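Long-range contacts in segregation and condensation protein A (Thermococcus onnurineus, PDB 6IVH), which probably acts as the kleisin subunit of an archaeal Smc-based condensin, this chain being its N-terminal domain, and so takes part in chromosome segregation and condensation: residues I9-I14 with S53-L58; N28-D33 with E102-F107; V64-E69 with P97-E102. All coordinates share one frame; numbering follows the deposited sequence.

Contact 1 (I9-I14 with S53-L58); sequences ITPVDI and SARAIL
The backbones of 9-14 and 53-58 run close together where two helices begin, Ile9 CA lying 5.5 Å from Ser53 CA and Pro11 CA approaching Ala56 CA to 4.4 Å. Ile9 O carries the polar part of the contact. It accepts from Ser53 N at 2.9 Å, with an N-H...O angle of 165°, and from Ser53 OG at the same distance, 2.9 Å. One residue thus supplies two donors to one oxygen, both from the same face of the carbonyl plane and tilted from it. The hydroxyl can do this because the chi1 of Ser53, 68°, sets OG between the backbone N and the carbonyl carbon. Ser53 OG in turn accepts from Ala56 N, at 3.2 Å, which makes Ser53 the N-cap of helix 54-72.

Helix 11-20 is begun in a comparable way. Thr10 and Asp13 form a capping box: Asp13 OD2 accepts from Thr10 N, while the return bond from Asp13 N to Thr10 OG1 is weak. Thr10 OG1 also donates to Asp13 OD2, reaching it from above the carboxylate plane. Two capped helix starts are thus held side by side within this N-terminal kleisin domain.

Beyond the caps the contact is apolar. The Pro11 ring lies over the first turn of helix 54-72, its CG 3.4 Å from Ala56 N and its CD 3.9 Å from Ala56 CB. Arg55 CB also touches the ring, 3.8 Å from Pro11 CG. The Arg55 chain, bent at chi3 (82°), carries its guanidinium on to a salt bridge with Glu119 of helix 107-120. The Ala56 methyl meets Ile14 CD1 loosely, while Ile14 itself packs on Tyr38 and Leu42 of helix 31-47.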
loop_
_atom_site.group_PDB
_atom_site.type_symbol
_atom_site.label_atom_id
_atom_site.label_comp_id
_atom_site.label_asym_id
_atom_site.label_seq_id
_atom_site.Cartn_x
_atom_site.Cartn_y
_atom_site.Cartn_z
ATOM N N ILE A 9 14.261 0.811 0.173
ATOM C CA ILE A 9 12.988 0.927 0.876
ATOM C C ILE A 9 12.001 -0.048 0.251
ATOM O O ILE A 9 11.728 0.009 -0.954
ATOM C CB ILE A 9 12.454 2.365 0.820
ATOM C CG1 ILE A 9 13.462 3.347 1.420
ATOM C CG2 ILE A 9 11.122 2.463 1.543
ATOM C CD1 ILE A 9 13.809 3.069 2.854
ATOM N N THR A 10 11.467 -0.940 1.061
ATOM C CA THR A 10 10.539 -1.959 0.604
ATOM C C THR A 10 9.104 -1.529 0.863
ATOM O O THR A 10 8.852 -0.618 1.657
ATOM C CB THR A 10 10.825 -3.284 1.319
ATOM O OG1 THR A 10 10.607 -3.122 2.725
ATOM C CG2 THR A 10 12.264 -3.720 1.072
ATOM N N PRO A 11 8.129 -2.154 0.192
ATOM C CA PRO A 11 6.723 -1.820 0.479
ATOM C C PRO A 11 6.344 -2.000 1.937
ATOM O O PRO A 11 5.515 -1.240 2.453
ATOM C CB PRO A 11 5.941 -2.787 -0.422
ATOM C CG PRO A 11 6.879 -3.130 -1.521
ATOM C CD PRO A 11 8.257 -3.100 -0.932
ATOM N N VAL A 12 6.926 -2.989 2.618
ATOM C CA VAL A 12 6.595 -3.217 4.020
ATOM C C VAL A 12 7.103 -2.070 4.883
ATOM O O VAL A 12 6.433 -1.648 5.835
ATOM C CB VAL A 12 7.161 -4.572 4.482
ATOM C CG1 VAL A 12 6.774 -4.849 5.927
ATOM C CG2 VAL A 12 6.675 -5.687 3.564
ATOM N N ASP A 13 8.290 -1.542 4.558
ATOM C CA ASP A 13 8.851 -0.420 5.306
ATOM C C ASP A 13 7.878 0.752 5.357
ATOM O O ASP A 13 7.651 1.340 6.420
ATOM C CB ASP A 13 10.176 0.017 4.680
ATOM C CG ASP A 13 11.271 -1.016 4.841
ATOM O OD1 ASP A 13 11.294 -1.701 5.883
ATOM O OD2 ASP A 13 12.108 -1.141 3.922
ATOM N N ILE A 14 7.293 1.105 4.212
ATOM C CA ILE A 14 6.386 2.246 4.169
ATOM C C ILE A 14 5.104 1.942 4.934
ATOM O O ILE A 14 4.588 2.792 5.671
ATOM C CB ILE A 14 6.104 2.644 2.709
ATOM C CG1 ILE A 14 7.410 3.019 2.001
ATOM C CG2 ILE A 14 5.102 3.785 2.651
ATOM C CD1 ILE A 14 7.249 3.341 0.531
ATOM N N SER A 53 12.899 0.487 -3.512
ATOM C CA SER A 53 12.897 -0.698 -4.357
ATOM C C SER A 53 11.834 -0.595 -5.448
ATOM O O SER A 53 10.907 0.219 -5.380
ATOM C CB SER A 53 12.655 -1.956 -3.522
ATOM O OG SER A 53 11.332 -1.981 -3.011
ATOM N N ALA A 54 11.979 -1.449 -6.467
ATOM C CA ALA A 54 10.982 -1.509 -7.530
ATOM C C ALA A 54 9.641 -2.008 -7.010
ATOM O O ALA A 54 8.591 -1.552 -7.475
ATOM C CB ALA A 54 11.475 -2.401 -8.669
ATOM N N ARG A 55 9.656 -2.936 -6.048
ATOM C CA ARG A 55 8.403 -3.440 -5.494
ATOM C C ARG A 55 7.625 -2.330 -4.803
ATOM O O ARG A 55 6.393 -2.270 -4.903
ATOM C CB ARG A 55 8.680 -4.594 -4.528
ATOM C CG ARG A 55 9.545 -5.692 -5.127
ATOM C CD ARG A 55 9.832 -6.811 -4.135
ATOM N NE ARG A 55 8.743 -7.782 -4.055
ATOM C CZ ARG A 55 7.934 -7.916 -3.009
ATOM N NH1 ARG A 55 8.089 -7.140 -1.945
ATOM N NH2 ARG A 55 6.972 -8.829 -3.026
ATOM N N ALA A 56 8.325 -1.432 -4.106
ATOM C CA ALA A 56 7.655 -0.290 -3.493
ATOM C C ALA A 56 7.067 0.646 -4.541
ATOM O O ALA A 56 6.039 1.287 -4.290
ATOM C CB ALA A 56 8.625 0.467 -2.587
ATOM N N ILE A 57 7.699 0.743 -5.710
ATOM C CA ILE A 57 7.127 1.527 -6.798
ATOM C C ILE A 57 5.923 0.808 -7.392
ATOM O O ILE A 57 4.877 1.419 -7.638
ATOM C CB ILE A 57 8.199 1.818 -7.865
ATOM C CG1 ILE A 57 9.316 2.692 -7.283
ATOM C CG2 ILE A 57 7.579 2.476 -9.082
ATOM C CD1 ILE A 57 10.471 2.922 -8.235
ATOM N N LEU A 58 6.048 -0.502 -7.620
ATOM C CA LEU A 58 4.942 -1.277 -8.172
ATOM C C LEU A 58 3.765 -1.354 -7.206
ATOM O O LEU A 58 2.608 -1.389 -7.643
ATOM C CB LEU A 58 5.423 -2.683 -8.536
ATOM C CG LEU A 58 4.376 -3.701 -8.995
ATOM C CD1 LEU A 58 3.659 -3.216 -10.244
ATOM C CD2 LEU A 58 5.026 -5.052 -9.236
#

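Contact 2 (N28-D33 with E102-F107); sequences NIDIVD and ERYYTF
Asp30 OD1 is gripped by two donors from opposite faces of its carboxylate: Arg103 NE, at 2.8 Å on the syn side, and Val32 N, at 3.2 Å on the anti side. Arg103 NH2 reaches the syn lone pair of Asp30 OD2 at 3.0 Å, completing a side-on salt bridge in which NE and NH2 each take one oxygen. The carboxylate and guanidinium planes are turned 52° apart. With Asp30 CG anti to the backbone N (chi1 -165°), the carboxylate serves this bridge while capping helix 31-47. Val32 CG2 sits over the centre of one guanidinium face, 3.7 Å above its plane. Replacing Asp30 by an alanine would probably leave the Arg103 guanidinium without its mate and Val32 N without its cap.

Alongside runs a short antiparallel sheet of strands 29-30 and 104-105, which joins the start of helix 31-47 to the lead-in of helix 107-120. Ile29 and Tyr105 are its hydrogen-bonded pair, Ile29 N to Tyr105 O at 2.8 Å and Tyr105 N to Ile29 O at 3.1 Å; Asp30 and Tyr104 form the non-hydrogen-bonded pair. Ile31 N then donates to Arg103 O almost straight, at 173°, where the strand turns into helix. On the Ile29 and Tyr105 face, Ile29 CD1 touches the edge of the Phe107 ring, 4.0 Å from CD2, and both Ile29 and Tyr105 pack on Leu110.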
loop_
_atom_site.group_PDB
_atom_site.type_symbol
_atom_site.label_atom_id
_atom_site.label_comp_id
_atom_site.label_asym_id
_atom_site.label_seq_id
_atom_site.Cartn_x
_atom_site.Cartn_y
_atom_site.Cartn_z
ATOM N N ASN A 28 -8.756 -1.646 11.079
ATOM C CA ASN A 28 -9.631 -1.171 10.001
ATOM C C ASN A 28 -8.855 -0.181 9.123
ATOM O O ASN A 28 -8.745 1.018 9.390
ATOM C CB ASN A 28 -10.983 -0.616 10.552
ATOM C CG ASN A 28 -10.920 0.818 11.082
ATOM O OD1 ASN A 28 -9.903 1.281 11.587
ATOM N ND2 ASN A 28 -12.045 1.519 10.980
ATOM N N ILE A 29 -8.283 -0.706 8.048
ATOM C CA ILE A 29 -7.558 0.107 7.081
ATOM C C ILE A 29 -8.513 0.491 5.963
ATOM O O ILE A 29 -9.224 -0.364 5.421
ATOM C CB ILE A 29 -6.338 -0.647 6.525
ATOM C CG1 ILE A 29 -5.452 -1.170 7.658
ATOM C CG2 ILE A 29 -5.543 0.250 5.589
ATOM C CD1 ILE A 29 -4.206 -1.867 7.164
ATOM N N ASP A 30 -8.538 1.774 5.614
ATOM C CA ASP A 30 -9.309 2.249 4.469
ATOM C C ASP A 30 -8.382 2.275 3.259
ATOM O O ASP A 30 -7.483 3.119 3.178
ATOM C CB ASP A 30 -9.902 3.629 4.749
ATOM C CG ASP A 30 -10.987 4.015 3.753
ATOM O OD1 ASP A 30 -10.968 3.507 2.612
ATOM O OD2 ASP A 30 -11.862 4.831 4.116
ATOM N N ILE A 31 -8.602 1.353 2.315
ATOM C CA ILE A 31 -7.684 1.204 1.186
ATOM C C ILE A 31 -7.679 2.456 0.317
ATOM O O ILE A 31 -6.678 2.759 -0.344
ATOM C CB ILE A 31 -8.037 -0.056 0.368
ATOM C CG1 ILE A 31 -6.935 -0.372 -0.643
ATOM C CG2 ILE A 31 -9.360 0.119 -0.353
ATOM C CD1 ILE A 31 -5.591 -0.633 -0.012
ATOM N N VAL A 32 -8.783 3.206 0.304
ATOM C CA VAL A 32 -8.815 4.466 -0.429
ATOM C C VAL A 32 -7.976 5.515 0.290
ATOM O O VAL A 32 -7.181 6.232 -0.328
ATOM C CB VAL A 32 -10.268 4.937 -0.623
ATOM C CG1 VAL A 32 -10.305 6.288 -1.320
ATOM C CG2 VAL A 32 -11.059 3.903 -1.413
ATOM N N ASP A 33 -8.133 5.612 1.611
ATOM C CA ASP A 33 -7.345 6.570 2.377
ATOM C C ASP A 33 -5.900 6.113 2.530
ATOM O O ASP A 33 -4.996 6.949 2.627
ATOM C CB ASP A 33 -7.983 6.793 3.748
ATOM C CG ASP A 33 -9.418 7.277 3.650
ATOM O OD1 ASP A 33 -9.791 7.829 2.592
ATOM O OD2 ASP A 33 -10.172 7.108 4.632
ATOM N N GLU A 102 -12.771 -5.623 -1.614
ATOM C CA GLU A 102 -12.998 -5.117 -0.270
ATOM C C GLU A 102 -12.534 -3.668 -0.184
ATOM O O GLU A 102 -11.585 -3.260 -0.861
ATOM C CB GLU A 102 -12.253 -5.969 0.772
ATOM C CG GLU A 102 -12.227 -7.473 0.475
ATOM C CD GLU A 102 -13.262 -8.262 1.261
ATOM O OE1 GLU A 102 -13.001 -9.444 1.561
ATOM O OE2 GLU A 102 -14.342 -7.710 1.550
ATOM N N ARG A 103 -13.209 -2.891 0.663
ATOM C CA ARG A 103 -12.770 -1.534 0.959
ATOM C C ARG A 103 -11.958 -1.439 2.244
ATOM O O ARG A 103 -11.013 -0.645 2.308
ATOM C CB ARG A 103 -13.974 -0.586 1.045
ATOM C CG ARG A 103 -13.666 0.740 1.727
ATOM C CD ARG A 103 -14.103 1.932 0.904
ATOM N NE ARG A 103 -13.494 3.157 1.409
ATOM C CZ ARG A 103 -13.900 4.380 1.092
ATOM N NH1 ARG A 103 -14.925 4.542 0.267
ATOM N NH2 ARG A 103 -13.286 5.438 1.602
ATOM N N TYR A 104 -12.279 -2.242 3.253
ATOM C CA TYR A 104 -11.584 -2.216 4.532
ATOM C C TYR A 104 -10.812 -3.514 4.729
ATOM O O TYR A 104 -11.353 -4.604 4.519
ATOM C CB TYR A 104 -12.568 -1.988 5.681
ATOM C CG TYR A 104 -13.259 -0.643 5.615
ATOM C CD1 TYR A 104 -12.700 0.479 6.218
ATOM C CD2 TYR A 104 -14.462 -0.490 4.940
ATOM C CE1 TYR A 104 -13.326 1.712 6.155
ATOM C CE2 TYR A 104 -15.096 0.737 4.871
ATOM C CZ TYR A 104 -14.523 1.835 5.478
ATOM O OH TYR A 104 -15.154 3.056 5.410
ATOM N N TYR A 105 -9.546 -3.389 5.129
ATOM C CA TYR A 105 -8.659 -4.524 5.337
ATOM C C TYR A 105 -8.056 -4.467 6.733
ATOM O O TYR A 105 -7.999 -3.412 7.369
ATOM C CB TYR A 105 -7.510 -4.554 4.313
ATOM C CG TYR A 105 -7.902 -4.942 2.907
ATOM C CD1 TYR A 105 -7.555 -6.183 2.389
ATOM C CD2 TYR A 105 -8.601 -4.063 2.094
ATOM C CE1 TYR A 105 -7.902 -6.540 1.102
ATOM C CE2 TYR A 105 -8.953 -4.412 0.805
ATOM C CZ TYR A 105 -8.601 -5.649 0.315
ATOM O OH TYR A 105 -8.953 -5.995 -0.969
ATOM N N THR A 106 -7.600 -5.624 7.200
ATOM C CA THR A 106 -6.664 -5.666 8.310
ATOM C C THR A 106 -5.243 -5.625 7.755
ATOM O O THR A 106 -5.013 -5.801 6.556
ATOM C CB THR A 106 -6.880 -6.913 9.170
ATOM O OG1 THR A 106 -6.682 -8.089 8.378
ATOM C CG2 THR A 106 -8.289 -6.921 9.747
ATOM N N PHE A 107 -4.277 -5.380 8.643
ATOM C CA PHE A 107 -2.907 -5.199 8.176
ATOM C C PHE A 107 -2.339 -6.489 7.597
ATOM O O PHE A 107 -1.691 -6.467 6.545
ATOM C CB PHE A 107 -2.021 -4.680 9.306
ATOM C CG PHE A 107 -0.663 -4.241 8.846
ATOM C CD1 PHE A 107 0.466 -4.975 9.171
ATOM C CD2 PHE A 107 -0.517 -3.105 8.067
ATOM C CE1 PHE A 107 1.716 -4.572 8.740
ATOM C CE2 PHE A 107 0.728 -2.700 7.632
ATOM C CZ PHE A 107 1.848 -3.433 7.970
#

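Contact 3 (V64-E69 with P97-E102); sequences VRMKSE and PLRRVE
A surface salt-bridge network of Glu69, Arg99 and Arg65 joins helix 54-72 to the loop that leads into strand 104-105. Its centre is Glu69 OE2. Arg99 NE lies 3.5 Å from this oxygen and Arg99 NH2 is 3.6 Å away, distances that suit a loose salt bridge. The carboxylate oxygen stands at the edge of the Arg99 guanidinium, near its plane, but the two flat groups are turned 54° against each other. Arg65 NH1 approaches the same oxygen from within the helix, at 3.2 Å, in a weak hydrogen bond with an N-H...O angle of only 123°. The two arginines thereby share one carboxylate, which would be expected to balance much of their charge.

The torsions explain the meeting. Glu69 CG lies anti to its carbonyl carbon (chi1 -53°) and the chain runs out extended, carrying the carboxylate from the helix toward the loop. Arg99 is extended from CG to NE, and NE and NH2 are the nitrogens nearest Glu69 OE2. Val101 CG2 covers one face of that guanidinium, 3.7 Å above its plane and over the centre, which probably limits how it can tip. A further, weak bond joins Arg99 NH1 to the Tyr105 hydroxyl.

Val101 provides the apolar part. Its CG1 rests 3.5 Å from Glu69 O, and 4.0 Å from Glu69 CB, so the valine sits against both the backbone and the root of the side chain that bears the charge. Nearby, Met66, present as selenomethionine, brings its CG to within 4.3 Å of Arg99 NH2, and its side chain also packs on Ile31 and Ala113. Two residues four apart on one helix, Arg65 and Glu69, thus pair in the i, i+4 manner of helical salt bridges, here extended by a loop arginine.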
loop_
_atom_site.group_PDB
_atom_site.type_symbol
_atom_site.label_atom_id
_atom_site.label_comp_id
_atom_site.label_asym_id
_atom_site.label_seq_id
_atom_site.Cartn_x
_atom_site.Cartn_y
_atom_site.Cartn_z
ATOM N N VAL A 64 -3.361 1.918 -6.043
ATOM C CA VAL A 64 -4.247 2.804 -6.790
ATOM C C VAL A 64 -5.393 2.012 -7.406
ATOM O O VAL A 64 -6.551 2.449 -7.384
ATOM C CB VAL A 64 -3.454 3.585 -7.853
ATOM C CG1 VAL A 64 -4.402 4.328 -8.783
ATOM C CG2 VAL A 64 -2.503 4.564 -7.186
ATOM N N ARG A 65 -5.096 0.829 -7.954
ATOM C CA ARG A 65 -6.157 -0.010 -8.502
ATOM C C ARG A 65 -7.083 -0.518 -7.405
ATOM O O ARG A 65 -8.307 -0.537 -7.578
ATOM C CB ARG A 65 -5.560 -1.182 -9.279
ATOM C CG ARG A 65 -6.596 -2.217 -9.702
ATOM C CD ARG A 65 -5.960 -3.405 -10.406
ATOM N NE ARG A 65 -4.938 -4.050 -9.585
ATOM C CZ ARG A 65 -5.192 -4.957 -8.648
ATOM N NH1 ARG A 65 -6.440 -5.328 -8.399
ATOM N NH2 ARG A 65 -4.195 -5.491 -7.954
HETATM N N MSE A 66 -6.521 -0.929 -6.272
HETATM C CA MSE A 66 -7.325 -1.467 -5.181
HETATM C C MSE A 66 -8.241 -0.406 -4.582
HETATM O O MSE A 66 -9.308 -0.726 -4.055
HETATM C CB MSE A 66 -6.426 -2.065 -4.097
HETATM C CG MSE A 66 -5.676 -3.304 -4.550
HETATM SE SE MSE A 66 -4.499 -4.024 -3.179
HETATM C CE MSE A 66 -5.855 -4.572 -1.893
ATOM N N LYS A 67 -7.826 0.857 -4.666
ATOM C CA LYS A 67 -8.665 1.944 -4.181
ATOM C C LYS A 67 -9.670 2.411 -5.225
ATOM O O LYS A 67 -10.742 2.910 -4.862
ATOM C CB LYS A 67 -7.804 3.126 -3.718
ATOM C CG LYS A 67 -7.739 4.303 -4.681
ATOM C CD LYS A 67 -7.394 5.590 -3.941
ATOM C CE LYS A 67 -7.291 6.781 -4.886
ATOM N NZ LYS A 67 -6.118 6.680 -5.802
ATOM N N SER A 68 -9.355 2.254 -6.514
ATOM C CA SER A 68 -10.326 2.578 -7.552
ATOM C C SER A 68 -11.478 1.582 -7.543
ATOM O O SER A 68 -12.650 1.969 -7.624
ATOM C CB SER A 68 -9.649 2.604 -8.923
ATOM O OG SER A 68 -8.707 3.657 -9.018
ATOM N N GLU A 69 -11.160 0.290 -7.446
ATOM C CA GLU A 69 -12.208 -0.723 -7.386
ATOM C C GLU A 69 -13.008 -0.608 -6.094
ATOM O O GLU A 69 -14.224 -0.828 -6.091
ATOM C CB GLU A 69 -11.595 -2.115 -7.528
ATOM C CG GLU A 69 -10.710 -2.270 -8.755
ATOM C CD GLU A 69 -10.015 -3.617 -8.812
ATOM O OE1 GLU A 69 -10.169 -4.324 -9.831
ATOM O OE2 GLU A 69 -9.314 -3.970 -7.838
ATOM N N PRO A 97 -12.764 -5.672 -11.637
ATOM C CA PRO A 97 -13.081 -6.560 -10.517
ATOM C C PRO A 97 -12.372 -7.912 -10.607
ATOM O O PRO A 97 -11.157 -7.975 -10.401
ATOM C CB PRO A 97 -14.600 -6.728 -10.628
ATOM C CG PRO A 97 -14.951 -6.367 -12.067
ATOM C CD PRO A 97 -13.712 -5.840 -12.750
ATOM N N LEU A 98 -13.130 -8.963 -10.918
ATOM C CA LEU A 98 -12.627 -10.338 -10.971
ATOM C C LEU A 98 -11.891 -10.682 -9.674
ATOM O O LEU A 98 -10.759 -11.169 -9.660
ATOM C CB LEU A 98 -11.773 -10.555 -12.234
ATOM C CG LEU A 98 -10.937 -11.803 -12.597
ATOM C CD1 LEU A 98 -9.435 -11.748 -12.222
ATOM C CD2 LEU A 98 -11.614 -13.096 -12.117
ATOM N N ARG A 99 -12.567 -10.396 -8.562
ATOM C CA ARG A 99 -12.137 -10.736 -7.209
ATOM C C ARG A 99 -13.192 -10.189 -6.259
ATOM O O ARG A 99 -14.018 -9.351 -6.636
ATOM C CB ARG A 99 -10.758 -10.170 -6.842
ATOM C CG ARG A 99 -10.736 -8.667 -6.589
ATOM C CD ARG A 99 -9.414 -8.231 -5.964
ATOM N NE ARG A 99 -9.368 -6.792 -5.710
ATOM C CZ ARG A 99 -9.714 -6.221 -4.560
ATOM N NH1 ARG A 99 -10.126 -6.969 -3.543
ATOM N NH2 ARG A 99 -9.642 -4.902 -4.420
ATOM N N ARG A 100 -13.161 -10.677 -5.023
ATOM C CA ARG A 100 -13.955 -10.087 -3.949
ATOM C C ARG A 100 -13.321 -8.752 -3.579
ATOM O O ARG A 100 -12.312 -8.704 -2.871
ATOM C CB ARG A 100 -14.020 -11.024 -2.749
ATOM C CG ARG A 100 -15.281 -10.880 -1.909
ATOM C CD ARG A 100 -15.361 -11.977 -0.864
ATOM N NE ARG A 100 -15.190 -13.289 -1.476
ATOM C CZ ARG A 100 -16.190 -14.054 -1.898
ATOM N NH1 ARG A 100 -17.444 -13.643 -1.773
ATOM N NH2 ARG A 100 -15.937 -15.227 -2.450
ATOM N N VAL A 101 -13.900 -7.662 -4.072
ATOM C CA VAL A 101 -13.335 -6.333 -3.866
ATOM C C VAL A 101 -13.751 -5.822 -2.493
ATOM O O VAL A 101 -14.940 -5.613 -2.230
ATOM C CB VAL A 101 -13.772 -5.365 -4.974
ATOM C CG1 VAL A 101 -13.488 -3.930 -4.565
ATOM C CG2 VAL A 101 -13.052 -5.692 -6.271
ATOM N N GLU A 102 -12.771 -5.623 -1.614
ATOM C CA GLU A 102 -12.998 -5.117 -0.270
ATOM C C GLU A 102 -12.534 -3.668 -0.184
ATOM O O GLU A 102 -11.585 -3.260 -0.861
ATOM C CB GLU A 102 -12.253 -5.969 0.772
ATOM C CG GLU A 102 -12.227 -7.473 0.475
ATOM C CD GLU A 102 -13.262 -8.262 1.261
ATOM O OE1 GLU A 102 -13.001 -9.444 1.561
ATOM O OE2 GLU A 102 -14.342 -7.710 1.550
#

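Contact 1 lies on one side of the chain's centre and contacts 2 and 3 on the opposite side, their centres about 19 and 20 Å from that of contact 1. Contacts 2 and 3 are neighbours, about 11 Å between centres; they share Glu102 and touch through Tyr105 and Arg99. Contacts 1 and 3 both use helix 54-72, the first at its start and the third nearer its end, in series along the chain. The segments of contacts 1 and 2 alternate in sequence, while contact 3 lies within the span of contact 2, overlapping it at Glu102. Early and late parts of this largely helical kleisin domain are thereby joined into one compact unit.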